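Local coordinates for protein SOXA (Paracoccus denitrificans, PDB 2C1D) that serves as the diheme cytochrome subunit of the SoxAX complex, which joins thiosulfate to a cysteine of the sulfur carrier SoxYZ, at residues 48-53 against 256-261; 167-172 against 245-250; 171-176 against 232-237. One frame throughout, in Å; residues are numbered along the deposited sequence.

Interaction 1 lies on the opposite side of the chain's centre from interactions 2 and 3. It is a buried polar contact between two loops, where two glutamates meet beside an arginine. Interaction 2 is also largely buried, but it joins two helices of the second cytochrome c domain through tyrosines and a valine near the heme. Interaction 3 carries on from the same chain segment, sharing Thr-171 and Arg-172 with it, and its centre lies about 12 Å from that of interaction 2. It is only partly buried: two loops meet through one aromatic pair beside the SoxX chain. Along the sequence, interactions 2 and 3 are nested inside the loop closed by interaction 1.

Interaction 1: residues 48-53 against 256-261; sequences DLERDD and SVEGVS
The carboxylates of Glu-50 and Glu-258 meet in a buried spot, with Glu-50 OE1 only 2.5 Å from Glu-258 OE1. The two side chains cross at about a right angle, and their carboxylate planes are turned 40° apart. Glu-50 gets there on an extended chain, with CG anti to the backbone N (chi1 -167°). Its other oxygen, OE2, packs against Ser-261 CB at 3.4 Å and accepts a hydrogen bond from the backbone N of Val-262.

Arg-263 grips both acids directly: NH2 forms a salt bridge to Glu-50 OE2 and NH1 another to Glu-258 OE1. Ser-37 OG bonds the remaining oxygen of Glu-258, OE2. Ser-261 OG turns to Gly-204 and Thr-207.

Further out, the loop bearing Glu-50 makes a type I turn from Asp-48 to Arg-51. Arg-51 NH1 bridges back to Asp-48 OD2 (2.8 Å), with the carboxylate at the edge of the guanidinium and in its plane. Asp-52, a zinc ligand, follows directly. The contact thus ties this loop to the C-terminal part of the chain. Two carboxylate oxygens this close probably share a proton, and Arg-263 would offset the charge that remains.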
ATOM      1  N   ASP A  48     -10.220  10.301 -15.528  1.00 29.41           N
ATOM      2  CA  ASP A  48     -10.378  11.541 -16.300  1.00 29.61           C
ATOM      3  C   ASP A  48      -9.656  12.716 -15.639  1.00 29.21           C
ATOM      4  O   ASP A  48      -9.184  13.611 -16.330  1.00 28.73           O
ATOM      5  CB  ASP A  48     -11.872  11.865 -16.531  1.00 29.70           C
ATOM      6  CG  ASP A  48     -12.485  11.039 -17.676  1.00 30.35           C
ATOM      7  OD1 ASP A  48     -13.697  11.211 -18.020  1.00 32.46           O
ATOM      8  OD2 ASP A  48     -11.848  10.200 -18.337  1.00 30.78           O
ATOM      9  N   LEU A  49      -9.555  12.705 -14.310  1.00 28.57           N
ATOM     10  CA  LEU A  49      -8.852  13.783 -13.606  1.00 29.06           C
ATOM     11  C   LEU A  49      -7.369  13.893 -13.949  1.00 28.10           C
ATOM     12  O   LEU A  49      -6.770  14.929 -13.742  1.00 28.85           O
ATOM     13  CB  LEU A  49      -8.992  13.624 -12.108  1.00 28.31           C
ATOM     14  CG  LEU A  49     -10.436  13.737 -11.638  1.00 30.20           C
ATOM     15  CD1 LEU A  49     -10.463  13.468 -10.174  1.00 32.73           C
ATOM     16  CD2 LEU A  49     -10.998  15.120 -11.967  1.00 30.14           C
ATOM     17  N   GLU A  50      -6.774  12.832 -14.460  1.00 27.95           N
ATOM     18  CA  GLU A  50      -5.349  12.872 -14.805  1.00 28.14           C
ATOM     19  C   GLU A  50      -5.130  13.192 -16.285  1.00 29.02           C
ATOM     20  O   GLU A  50      -3.983  13.450 -16.696  1.00 28.26           O
ATOM     21  CB  GLU A  50      -4.688  11.544 -14.430  1.00 27.71           C
ATOM     22  CG  GLU A  50      -3.182  11.584 -14.458  1.00 27.98           C
ATOM     23  CD  GLU A  50      -2.521  10.407 -13.749  1.00 28.33           C
ATOM     24  OE1 GLU A  50      -1.360  10.107 -14.103  1.00 26.42           O
ATOM     25  OE2 GLU A  50      -3.132   9.788 -12.838  1.00 25.17           O
ATOM     26  N   ARG A  51      -6.217  13.149 -17.082  1.00 29.77           N
ATOM     27  CA  ARG A  51      -6.141  13.275 -18.549  1.00 31.35           C
ATOM     28  C   ARG A  51      -5.812  14.655 -19.056  1.00 31.65           C
ATOM     29  O   ARG A  51      -5.440  14.791 -20.217  1.00 31.19           O
ATOM     30  CB  ARG A  51      -7.450  12.913 -19.245  1.00 32.05           C
ATOM     31  CG  ARG A  51      -7.837  11.515 -19.078  1.00 34.38           C
ATOM     32  CD  ARG A  51      -9.123  11.121 -19.811  1.00 35.73           C
ATOM     33  NE  ARG A  51      -8.721   9.928 -20.502  1.00 38.69           N
ATOM     34  CZ  ARG A  51      -9.074   8.708 -20.239  1.00 37.04           C
ATOM     35  NH1 ARG A  51     -10.026   8.398 -19.385  1.00 36.83           N
ATOM     36  NH2 ARG A  51      -8.492   7.771 -20.947  1.00 41.68           N
ATOM     37  N   ASP A  52      -6.014  15.673 -18.232  1.00 32.46           N
ATOM     38  CA  ASP A  52      -5.524  16.984 -18.595  1.00 33.69           C
ATOM     39  C   ASP A  52      -5.224  17.884 -17.418  1.00 33.22           C
ATOM     40  O   ASP A  52      -5.897  17.867 -16.387  1.00 32.12           O
ATOM     41  CB  ASP A  52      -6.484  17.671 -19.543  1.00 35.26           C
ATOM     42  CG  ASP A  52      -7.733  18.034 -18.885  1.00 38.32           C
ATOM     43  OD1 ASP A  52      -8.547  17.118 -18.655  1.00 45.17           O
ATOM     44  OD2 ASP A  52      -7.943  19.209 -18.515  1.00 46.74           O
ATOM     45  N   ASP A  53      -4.199  18.701 -17.603  1.00 32.88           N
ATOM     46  CA  ASP A  53      -3.667  19.514 -16.536  1.00 32.51           C
ATOM     47  C   ASP A  53      -4.654  20.504 -15.981  1.00 33.14           C
ATOM     48  O   ASP A  53      -4.566  20.844 -14.806  1.00 32.63           O
ATOM     49  CB  ASP A  53      -2.432  20.256 -17.032  1.00 32.59           C
ATOM     50  CG  ASP A  53      -1.246  19.317 -17.271  1.00 31.78           C
ATOM     51  OD1 ASP A  53      -1.315  18.135 -16.875  1.00 30.17           O
ATOM     52  OD2 ASP A  53      -0.220  19.684 -17.859  1.00 31.72           O
ATOM     53  N   SER A 256       5.841   5.044 -17.666  1.00 26.62           N
ATOM     54  CA  SER A 256       6.206   6.443 -17.629  1.00 26.02           C
ATOM     55  C   SER A 256       6.044   7.057 -16.236  1.00 25.12           C
ATOM     56  O   SER A 256       5.142   6.737 -15.439  1.00 25.82           O
ATOM     57  CB  SER A 256       5.375   7.292 -18.612  1.00 26.45           C
ATOM     58  OG  SER A 256       5.466   6.832 -19.954  1.00 26.37           O
ATOM     59  N   VAL A 257       6.903   8.010 -15.971  1.00 24.55           N
ATOM     60  CA  VAL A 257       6.671   8.944 -14.908  1.00 23.44           C
ATOM     61  C   VAL A 257       5.381   9.700 -15.253  1.00 23.73           C
ATOM     62  O   VAL A 257       5.315  10.363 -16.281  1.00 23.81           O
ATOM     63  CB  VAL A 257       7.844   9.921 -14.791  1.00 22.78           C
ATOM     64  CG1 VAL A 257       7.542  10.967 -13.782  1.00 23.02           C
ATOM     65  CG2 VAL A 257       9.110   9.187 -14.380  1.00 23.31           C
ATOM     66  N   GLU A 258       4.378   9.627 -14.389  1.00 23.74           N
ATOM     67  CA  GLU A 258       3.112  10.332 -14.628  1.00 23.97           C
ATOM     68  C   GLU A 258       3.205  11.832 -14.331  1.00 24.13           C
ATOM     69  O   GLU A 258       2.404  12.612 -14.861  1.00 24.89           O
ATOM     70  CB  GLU A 258       1.966   9.653 -13.862  1.00 24.37           C
ATOM     71  CG  GLU A 258       1.735   8.239 -14.405  1.00 24.74           C
ATOM     72  CD  GLU A 258       0.627   7.436 -13.747  1.00 25.58           C
ATOM     73  OE1 GLU A 258      -0.335   7.994 -13.178  1.00 25.42           O
ATOM     74  OE2 GLU A 258       0.697   6.189 -13.850  1.00 26.68           O
ATOM     75  N   GLY A 259       4.211  12.229 -13.551  1.00 23.67           N
ATOM     76  CA  GLY A 259       4.362  13.597 -13.072  1.00 24.02           C
ATOM     77  C   GLY A 259       3.695  13.725 -11.732  1.00 24.25           C
ATOM     78  O   GLY A 259       4.314  13.496 -10.708  1.00 24.30           O
ATOM     79  N   VAL A 260       2.417  14.091 -11.739  1.00 24.96           N
ATOM     80  CA  VAL A 260       1.598  14.052 -10.532  1.00 25.55           C
ATOM     81  C   VAL A 260       0.287  13.360 -10.865  1.00 25.75           C
ATOM     82  O   VAL A 260      -0.477  13.825 -11.717  1.00 26.07           O
ATOM     83  CB  VAL A 260       1.311  15.464  -9.908  1.00 26.20           C
ATOM     84  CG1 VAL A 260       2.508  15.981  -9.124  1.00 27.17           C
ATOM     85  CG2 VAL A 260       0.841  16.483 -10.962  1.00 24.98           C
ATOM     86  N   SER A 261       0.043  12.222 -10.218  1.00 25.17           N
ATOM     87  CA  SER A 261      -1.076  11.377 -10.573  1.00 24.74           C
ATOM     88  C   SER A 261      -2.278  11.704  -9.702  1.00 24.97           C
ATOM     89  O   SER A 261      -2.156  12.443  -8.735  1.00 25.09           O
ATOM     90  CB  SER A 261      -0.706   9.900 -10.446  1.00 24.69           C
ATOM     91  OG  SER A 261      -0.676   9.491  -9.107  1.00 23.62           O
TER

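Interaction 2: residues 167-172 against 245-250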
ATOM      1  N   GLU A 167      13.343  -7.670   0.439  1.00 28.80           N
ATOM      2  CA  GLU A 167      12.996  -8.433   1.641  1.00 29.33           C
ATOM      3  C   GLU A 167      11.769  -7.829   2.369  1.00 28.40           C
ATOM      4  O   GLU A 167      10.867  -8.556   2.775  1.00 28.72           O
ATOM      5  CB  GLU A 167      14.222  -8.535   2.574  1.00 30.25           C
ATOM      6  CG  GLU A 167      14.122  -9.634   3.623  1.00 34.28           C
ATOM      7  CD  GLU A 167      15.045  -9.433   4.815  1.00 40.63           C
ATOM      8  OE1 GLU A 167      16.018  -8.633   4.733  1.00 44.70           O
ATOM      9  OE2 GLU A 167      14.785 -10.085   5.857  1.00 46.99           O
ATOM     10  N   ILE A 168      11.753  -6.507   2.517  1.00 27.77           N
ATOM     11  CA  ILE A 168      10.639  -5.789   3.146  1.00 27.29           C
ATOM     12  C   ILE A 168       9.360  -6.069   2.362  1.00 27.44           C
ATOM     13  O   ILE A 168       8.346  -6.398   2.959  1.00 27.75           O
ATOM     14  CB  ILE A 168      10.951  -4.245   3.226  1.00 27.24           C
ATOM     15  CG1 ILE A 168      12.160  -4.020   4.130  1.00 28.72           C
ATOM     16  CG2 ILE A 168       9.727  -3.410   3.693  1.00 26.66           C
ATOM     17  CD1 ILE A 168      12.704  -2.606   4.133  1.00 32.39           C
ATOM     18  N   TYR A 169       9.436  -5.991   1.022  1.00 27.42           N
ATOM     19  CA  TYR A 169       8.276  -6.140   0.136  1.00 26.85           C
ATOM     20  C   TYR A 169       7.532  -7.454   0.351  1.00 26.88           C
ATOM     21  O   TYR A 169       6.297  -7.491   0.292  1.00 25.84           O
ATOM     22  CB  TYR A 169       8.677  -6.037  -1.361  1.00 27.20           C
ATOM     23  CG  TYR A 169       7.492  -5.708  -2.251  1.00 25.78           C
ATOM     24  CD1 TYR A 169       7.074  -4.408  -2.398  1.00 24.26           C
ATOM     25  CD2 TYR A 169       6.771  -6.707  -2.905  1.00 24.83           C
ATOM     26  CE1 TYR A 169       5.981  -4.078  -3.163  1.00 24.88           C
ATOM     27  CE2 TYR A 169       5.647  -6.389  -3.690  1.00 24.61           C
ATOM     28  CZ  TYR A 169       5.252  -5.058  -3.798  1.00 25.20           C
ATOM     29  OH  TYR A 169       4.158  -4.691  -4.558  1.00 25.16           O
ATOM     30  N   TYR A 170       8.297  -8.508   0.631  1.00 26.25           N
ATOM     31  CA  TYR A 170       7.762  -9.853   0.819  1.00 26.81           C
ATOM     32  C   TYR A 170       7.633 -10.281   2.291  1.00 26.88           C
ATOM     33  O   TYR A 170       7.222 -11.388   2.562  1.00 27.23           O
ATOM     34  CB  TYR A 170       8.646 -10.844   0.053  1.00 27.53           C
ATOM     35  CG  TYR A 170       8.470 -10.680  -1.434  1.00 27.51           C
ATOM     36  CD1 TYR A 170       9.303  -9.855  -2.168  1.00 28.76           C
ATOM     37  CD2 TYR A 170       7.433 -11.318  -2.088  1.00 28.67           C
ATOM     38  CE1 TYR A 170       9.118  -9.691  -3.544  1.00 29.75           C
ATOM     39  CE2 TYR A 170       7.226 -11.150  -3.441  1.00 28.68           C
ATOM     40  CZ  TYR A 170       8.070 -10.337  -4.165  1.00 28.73           C
ATOM     41  OH  TYR A 170       7.853 -10.199  -5.509  1.00 30.23           O
ATOM     42  N   THR A 171       7.961  -9.405   3.231  1.00 27.65           N
ATOM     43  CA  THR A 171       7.818  -9.730   4.666  1.00 27.75           C
ATOM     44  C   THR A 171       6.393  -9.530   5.105  1.00 27.39           C
ATOM     45  O   THR A 171       5.779  -8.503   4.809  1.00 27.00           O
ATOM     46  CB  THR A 171       8.773  -8.883   5.511  1.00 28.50           C
ATOM     47  OG1 THR A 171      10.110  -9.272   5.226  1.00 28.53           O
ATOM     48  CG2 THR A 171       8.631  -9.193   7.034  1.00 29.78           C
ATOM     49  N   ARG A 172       5.852 -10.509   5.821  1.00 26.79           N
ATOM     50  CA  ARG A 172       4.443 -10.471   6.161  1.00 27.16           C
ATOM     51  C   ARG A 172       4.338  -9.869   7.537  1.00 27.13           C
ATOM     52  O   ARG A 172       4.560 -10.552   8.535  1.00 28.46           O
ATOM     53  CB  ARG A 172       3.839 -11.863   6.108  1.00 27.79           C
ATOM     54  CG  ARG A 172       3.837 -12.433   4.695  1.00 28.55           C
ATOM     55  CD  ARG A 172       3.279 -13.805   4.586  1.00 30.02           C
ATOM     56  NE  ARG A 172       1.846 -13.776   4.837  1.00 31.69           N
ATOM     57  CZ  ARG A 172       0.996 -14.694   4.463  1.00 31.82           C
ATOM     58  NH1 ARG A 172       1.402 -15.769   3.773  1.00 32.24           N
ATOM     59  NH2 ARG A 172      -0.287 -14.534   4.764  1.00 31.45           N
ATOM     60  N   GLU A 245      11.564   2.169  -1.295  1.00 22.85           N
ATOM     61  CA  GLU A 245      11.236   3.058  -2.416  1.00 23.58           C
ATOM     62  C   GLU A 245      12.059   2.718  -3.665  1.00 23.84           C
ATOM     63  O   GLU A 245      11.552   2.783  -4.795  1.00 24.20           O
ATOM     64  CB  GLU A 245      11.380   4.564  -2.052  1.00 23.35           C
ATOM     65  CG  GLU A 245      10.889   5.470  -3.175  1.00 23.14           C
ATOM     66  CD  GLU A 245      10.783   6.948  -2.824  1.00 25.56           C
ATOM     67  OE1 GLU A 245      11.038   7.795  -3.719  1.00 27.18           O
ATOM     68  OE2 GLU A 245      10.426   7.275  -1.686  1.00 24.43           O
ATOM     69  N   LEU A 246      13.316   2.346  -3.470  1.00 24.13           N
ATOM     70  CA  LEU A 246      14.186   1.901  -4.571  1.00 24.38           C
ATOM     71  C   LEU A 246      13.651   0.631  -5.204  1.00 23.92           C
ATOM     72  O   LEU A 246      13.537   0.531  -6.432  1.00 22.95           O
ATOM     73  CB  LEU A 246      15.620   1.649  -4.069  1.00 24.97           C
ATOM     74  CG  LEU A 246      16.643   1.002  -5.021  1.00 26.31           C
ATOM     75  CD1 LEU A 246      16.995   1.913  -6.219  1.00 27.29           C
ATOM     76  CD2 LEU A 246      17.901   0.627  -4.258  1.00 26.50           C
ATOM     77  N   TYR A 247      13.300  -0.323  -4.356  1.00 23.42           N
ATOM     78  CA  TYR A 247      12.813  -1.593  -4.830  1.00 24.19           C
ATOM     79  C   TYR A 247      11.454  -1.437  -5.553  1.00 24.06           C
ATOM     80  O   TYR A 247      11.272  -1.955  -6.651  1.00 24.48           O
ATOM     81  CB  TYR A 247      12.732  -2.614  -3.698  1.00 24.15           C
ATOM     82  CG  TYR A 247      12.182  -3.896  -4.195  1.00 24.56           C
ATOM     83  CD1 TYR A 247      12.957  -4.739  -4.985  1.00 26.38           C
ATOM     84  CD2 TYR A 247      10.870  -4.255  -3.932  1.00 25.43           C
ATOM     85  CE1 TYR A 247      12.436  -5.933  -5.486  1.00 24.71           C
ATOM     86  CE2 TYR A 247      10.341  -5.422  -4.443  1.00 24.87           C
ATOM     87  CZ  TYR A 247      11.134  -6.256  -5.219  1.00 26.25           C
ATOM     88  OH  TYR A 247      10.584  -7.415  -5.732  1.00 27.12           O
ATOM     89  N   VAL A 248      10.522  -0.713  -4.943  1.00 24.39           N
ATOM     90  CA  VAL A 248       9.165  -0.580  -5.493  1.00 24.44           C
ATOM     91  C   VAL A 248       9.207   0.253  -6.776  1.00 24.24           C
ATOM     92  O   VAL A 248       8.559  -0.091  -7.749  1.00 25.44           O
ATOM     93  CB  VAL A 248       8.170  -0.000  -4.463  1.00 24.33           C
ATOM     94  CG1 VAL A 248       6.763   0.187  -5.061  1.00 23.87           C
ATOM     95  CG2 VAL A 248       8.055  -0.930  -3.272  1.00 25.42           C
ATOM     96  N   ALA A 249      10.004   1.315  -6.800  1.00 23.98           N
ATOM     97  CA  ALA A 249      10.207   2.072  -8.026  1.00 24.46           C
ATOM     98  C   ALA A 249      10.586   1.185  -9.226  1.00 24.57           C
ATOM     99  O   ALA A 249      10.071   1.359 -10.326  1.00 24.55           O
ATOM    100  CB  ALA A 249      11.273   3.152  -7.825  1.00 24.15           C
ATOM    101  N   SER A 250      11.511   0.265  -8.995  1.00 25.02           N
ATOM    102  CA  SER A 250      12.051  -0.598 -10.041  1.00 24.94           C
ATOM    103  C   SER A 250      11.012  -1.592 -10.527  1.00 25.02           C
ATOM    104  O   SER A 250      11.103  -2.044 -11.661  1.00 25.96           O
ATOM    105  CB  SER A 250      13.325  -1.312  -9.569  1.00 25.03           C
ATOM    106  OG  SER A 250      13.048  -2.374  -8.667  1.00 24.19           O
TER
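Tyr-169 and Tyr-247 reach toward each other from helices 159-170 and 239-251, and their side chains cross at about a right angle. The ring planes are inclined at 58°, with centroids 5.5 Å apart. Tyr-247 CE2 sits against the root of the Tyr-169 side chain, 3.6 Å from both CB and CG. In both tyrosines CG stands anti to the backbone N (chi1 -160° and 178°), which directs each ring toward the other helix.

Further along the Tyr-169 ring, CD1 rests on Val-248 CG2 at 3.7 Å. Val-248 follows Tyr-247 in the chain, and its side chain also lies close to a bound heme c. Tyr-169 itself packs on Cys-180, which is covalently bound to the second heme, and on His-184, an axial ligand of its iron.

Tyr-170 meets Tyr-247 in another way. Tyr-247 OH lies in the plane of the Tyr-170 ring, at its edge, 3.5 Å from CE1. One face of the same ring takes Tyr-169 CD2, 3.8 Å above the plane. The hydroxyl of Tyr-170 is hydrogen-bonded to Glu-185 and Arg-251, and Arg-251 also makes a weak bond to Tyr-247 OH. Trp-162 adds an edge-to-face contact with the Tyr-247 ring.

Within helix 239-251, Ser-250 OG gives a 2.7 Å bond to Tyr-247 O. Packing of the first helix of a c-type domain against its last is a recurring feature of cytochromes c, and these helices are consistent with that role here. Carbon contacts hold the helices together on the heme side, while the hydroxyls of Tyr-170 and Tyr-247 both turn to Arg-251, so the chemistry passes from apolar to polar across the contact.

Interaction 3: residues 171-176 against 232-237; sequences TRYGQL and ETFKAG
Thr-171 OG1 donates a hydrogen bond to Glu-167 O, from above the carbonyl plane, and so ties the loop to the end of helix 159-170. The threonine methyl, CG2, sits 3.4 Å above one face of the Tyr-173 ring, offset toward the rim. Phe-234 approaches the opposite face of that ring, coming from the loop 232-237.

The two rings make an offset edge-to-face pair, the edge of Phe-234 toward the face of Tyr-173. Their planes are 78° apart and the centroids 5.9 Å. The touch lies at the phenol end, where Phe-234 CZ is 3.7 Å from Tyr-173 OH and Phe-234 CE1 is 4.1 Å from Tyr-173 CZ. Phe-234 CG is anti to the carbonyl carbon (chi1 -57°), which brings the end of the ring nearer to the tyrosine than its base.

Phe-234 also meets Phe-241. The pair joins the loop leading to helix 180-184, which carries heme-binding Cys-180 and His-184, to the loop before helix 239-251 with its zinc ligand Asp-240. Both loops border SoxX, whose Arg-102 packs on Tyr-173 and bonds the backbone oxygens of Glu-232 and Thr-233. With a serine at Tyr-173, the edge of Phe-234 would probably lose its aromatic partner and a gap would open between the loops. The direct contact is thus aromatic and apolar, while polar bonds to SoxX run along its border.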
ATOM      1  N   THR A 171       7.961  -9.405   3.231  1.00 27.65           N
ATOM      2  CA  THR A 171       7.818  -9.730   4.666  1.00 27.75           C
ATOM      3  C   THR A 171       6.393  -9.530   5.105  1.00 27.39           C
ATOM      4  O   THR A 171       5.779  -8.503   4.809  1.00 27.00           O
ATOM      5  CB  THR A 171       8.773  -8.883   5.511  1.00 28.50           C
ATOM      6  OG1 THR A 171      10.110  -9.272   5.226  1.00 28.53           O
ATOM      7  CG2 THR A 171       8.631  -9.193   7.034  1.00 29.78           C
ATOM      8  N   ARG A 172       5.852 -10.509   5.821  1.00 26.79           N
ATOM      9  CA  ARG A 172       4.443 -10.471   6.161  1.00 27.16           C
ATOM     10  C   ARG A 172       4.338  -9.869   7.537  1.00 27.13           C
ATOM     11  O   ARG A 172       4.560 -10.552   8.535  1.00 28.46           O
ATOM     12  CB  ARG A 172       3.839 -11.863   6.108  1.00 27.79           C
ATOM     13  CG  ARG A 172       3.837 -12.433   4.695  1.00 28.55           C
ATOM     14  CD  ARG A 172       3.279 -13.805   4.586  1.00 30.02           C
ATOM     15  NE  ARG A 172       1.846 -13.776   4.837  1.00 31.69           N
ATOM     16  CZ  ARG A 172       0.996 -14.694   4.463  1.00 31.82           C
ATOM     17  NH1 ARG A 172       1.402 -15.769   3.773  1.00 32.24           N
ATOM     18  NH2 ARG A 172      -0.287 -14.534   4.764  1.00 31.45           N
ATOM     19  N   TYR A 173       4.075  -8.570   7.570  1.00 25.92           N
ATOM     20  CA  TYR A 173       4.041  -7.803   8.801  1.00 25.10           C
ATOM     21  C   TYR A 173       2.739  -7.877   9.614  1.00 25.28           C
ATOM     22  O   TYR A 173       1.650  -8.184   9.105  1.00 24.65           O
ATOM     23  CB  TYR A 173       4.339  -6.343   8.493  1.00 24.38           C
ATOM     24  CG  TYR A 173       5.750  -6.093   7.982  1.00 24.73           C
ATOM     25  CD1 TYR A 173       5.988  -5.683   6.661  1.00 25.66           C
ATOM     26  CD2 TYR A 173       6.853  -6.256   8.820  1.00 27.23           C
ATOM     27  CE1 TYR A 173       7.268  -5.440   6.210  1.00 24.08           C
ATOM     28  CE2 TYR A 173       8.142  -6.026   8.371  1.00 27.19           C
ATOM     29  CZ  TYR A 173       8.351  -5.633   7.067  1.00 26.46           C
ATOM     30  OH  TYR A 173       9.651  -5.399   6.654  1.00 25.34           O
ATOM     31  N   GLY A 174       2.881  -7.550  10.893  1.00 25.04           N
ATOM     32  CA  GLY A 174       1.751  -7.222  11.734  1.00 25.71           C
ATOM     33  C   GLY A 174       0.970  -8.421  12.216  1.00 26.27           C
ATOM     34  O   GLY A 174       1.288  -9.578  11.863  1.00 26.81           O
ATOM     35  N   GLN A 175      -0.067  -8.141  13.010  1.00 25.88           N
ATOM     36  CA  GLN A 175      -0.966  -9.172  13.506  1.00 26.59           C
ATOM     37  C   GLN A 175      -1.733  -9.796  12.338  1.00 26.73           C
ATOM     38  O   GLN A 175      -2.036 -10.975  12.369  1.00 27.17           O
ATOM     39  CB  GLN A 175      -1.909  -8.623  14.587  1.00 26.44           C
ATOM     40  CG  GLN A 175      -2.795  -9.697  15.217  1.00 26.25           C
ATOM     41  CD  GLN A 175      -3.507  -9.222  16.461  1.00 25.64           C
ATOM     42  OE1 GLN A 175      -3.825  -8.043  16.575  1.00 26.09           O
ATOM     43  NE2 GLN A 175      -3.717 -10.132  17.424  1.00 24.75           N
ATOM     44  N   LEU A 176      -1.963  -9.017  11.274  1.00 26.48           N
ATOM     45  CA  LEU A 176      -2.613  -9.514  10.068  1.00 26.60           C
ATOM     46  C   LEU A 176      -1.736 -10.372   9.150  1.00 26.12           C
ATOM     47  O   LEU A 176      -2.273 -11.021   8.254  1.00 26.63           O
ATOM     48  CB  LEU A 176      -3.217  -8.345   9.260  1.00 26.50           C
ATOM     49  CG  LEU A 176      -4.399  -7.637   9.919  1.00 26.10           C
ATOM     50  CD1 LEU A 176      -4.941  -6.418   9.097  1.00 25.24           C
ATOM     51  CD2 LEU A 176      -5.510  -8.631  10.206  1.00 28.63           C
ATOM     52  N   GLU A 232       3.889  -2.355  13.852  1.00 25.63           N
ATOM     53  CA  GLU A 232       4.760  -1.231  14.108  1.00 25.83           C
ATOM     54  C   GLU A 232       5.303  -0.817  12.759  1.00 24.97           C
ATOM     55  O   GLU A 232       5.937  -1.613  12.065  1.00 24.35           O
ATOM     56  CB  GLU A 232       5.918  -1.647  15.022  1.00 25.86           C
ATOM     57  CG  GLU A 232       6.794  -0.474  15.445  1.00 27.66           C
ATOM     58  CD  GLU A 232       8.098  -0.888  16.135  1.00 29.68           C
ATOM     59  OE1 GLU A 232       8.964   0.002  16.240  1.00 29.32           O
ATOM     60  OE2 GLU A 232       8.268  -2.083  16.535  1.00 28.24           O
ATOM     61  N   THR A 233       5.040   0.420  12.373  1.00 25.46           N
ATOM     62  CA  THR A 233       5.425   0.891  11.058  1.00 25.41           C
ATOM     63  C   THR A 233       6.820   1.552  11.110  1.00 26.57           C
ATOM     64  O   THR A 233       7.466   1.613  12.181  1.00 26.76           O
ATOM     65  CB  THR A 233       4.313   1.788  10.454  1.00 26.08           C
ATOM     66  OG1 THR A 233       4.588   2.069   9.065  1.00 24.01           O
ATOM     67  CG2 THR A 233       4.226   3.157  11.151  1.00 24.29           C
ATOM     68  N   PHE A 234       7.306   1.938   9.935  1.00 26.46           N
ATOM     69  CA  PHE A 234       8.597   2.576   9.805  1.00 27.52           C
ATOM     70  C   PHE A 234       8.381   4.068   9.643  1.00 27.44           C
ATOM     71  O   PHE A 234       7.311   4.527   9.236  1.00 27.27           O
ATOM     72  CB  PHE A 234       9.375   2.057   8.597  1.00 27.11           C
ATOM     73  CG  PHE A 234       9.612   0.578   8.581  1.00 28.57           C
ATOM     74  CD1 PHE A 234       8.620  -0.301   8.190  1.00 29.01           C
ATOM     75  CD2 PHE A 234      10.868   0.066   8.894  1.00 30.74           C
ATOM     76  CE1 PHE A 234       8.852  -1.691   8.145  1.00 30.46           C
ATOM     77  CE2 PHE A 234      11.104  -1.296   8.838  1.00 29.43           C
ATOM     78  CZ  PHE A 234      10.097  -2.172   8.457  1.00 30.33           C
ATOM     79  N   LYS A 235       9.428   4.820   9.941  1.00 28.40           N
ATOM     80  CA  LYS A 235       9.457   6.255   9.738  1.00 29.05           C
ATOM     81  C   LYS A 235       9.618   6.606   8.245  1.00 28.57           C
ATOM     82  O   LYS A 235      10.432   6.015   7.543  1.00 28.08           O
ATOM     83  CB  LYS A 235      10.639   6.806  10.559  1.00 30.57           C
ATOM     84  CG  LYS A 235      10.909   8.306  10.550  1.00 34.82           C
ATOM     85  CD  LYS A 235       9.774   9.250  10.110  1.00 41.07           C
ATOM     86  CE  LYS A 235      10.280  10.725   9.897  1.00 43.02           C
ATOM     87  NZ  LYS A 235       9.413  11.538   8.971  1.00 43.62           N
ATOM     88  N   ALA A 236       8.821   7.557   7.773  1.00 27.58           N
ATOM     89  CA  ALA A 236       9.013   8.154   6.474  1.00 28.06           C
ATOM     90  C   ALA A 236      10.448   8.699   6.357  1.00 28.16           C
ATOM     91  O   ALA A 236      10.908   9.450   7.227  1.00 27.80           O
ATOM     92  CB  ALA A 236       8.005   9.251   6.269  1.00 27.91           C
ATOM     93  N   GLY A 237      11.140   8.304   5.294  1.00 28.22           N
ATOM     94  CA  GLY A 237      12.521   8.679   5.055  1.00 28.57           C
ATOM     95  C   GLY A 237      13.548   7.824   5.790  1.00 29.03           C
ATOM     96  O   GLY A 237      14.754   8.041   5.670  1.00 29.76           O
TER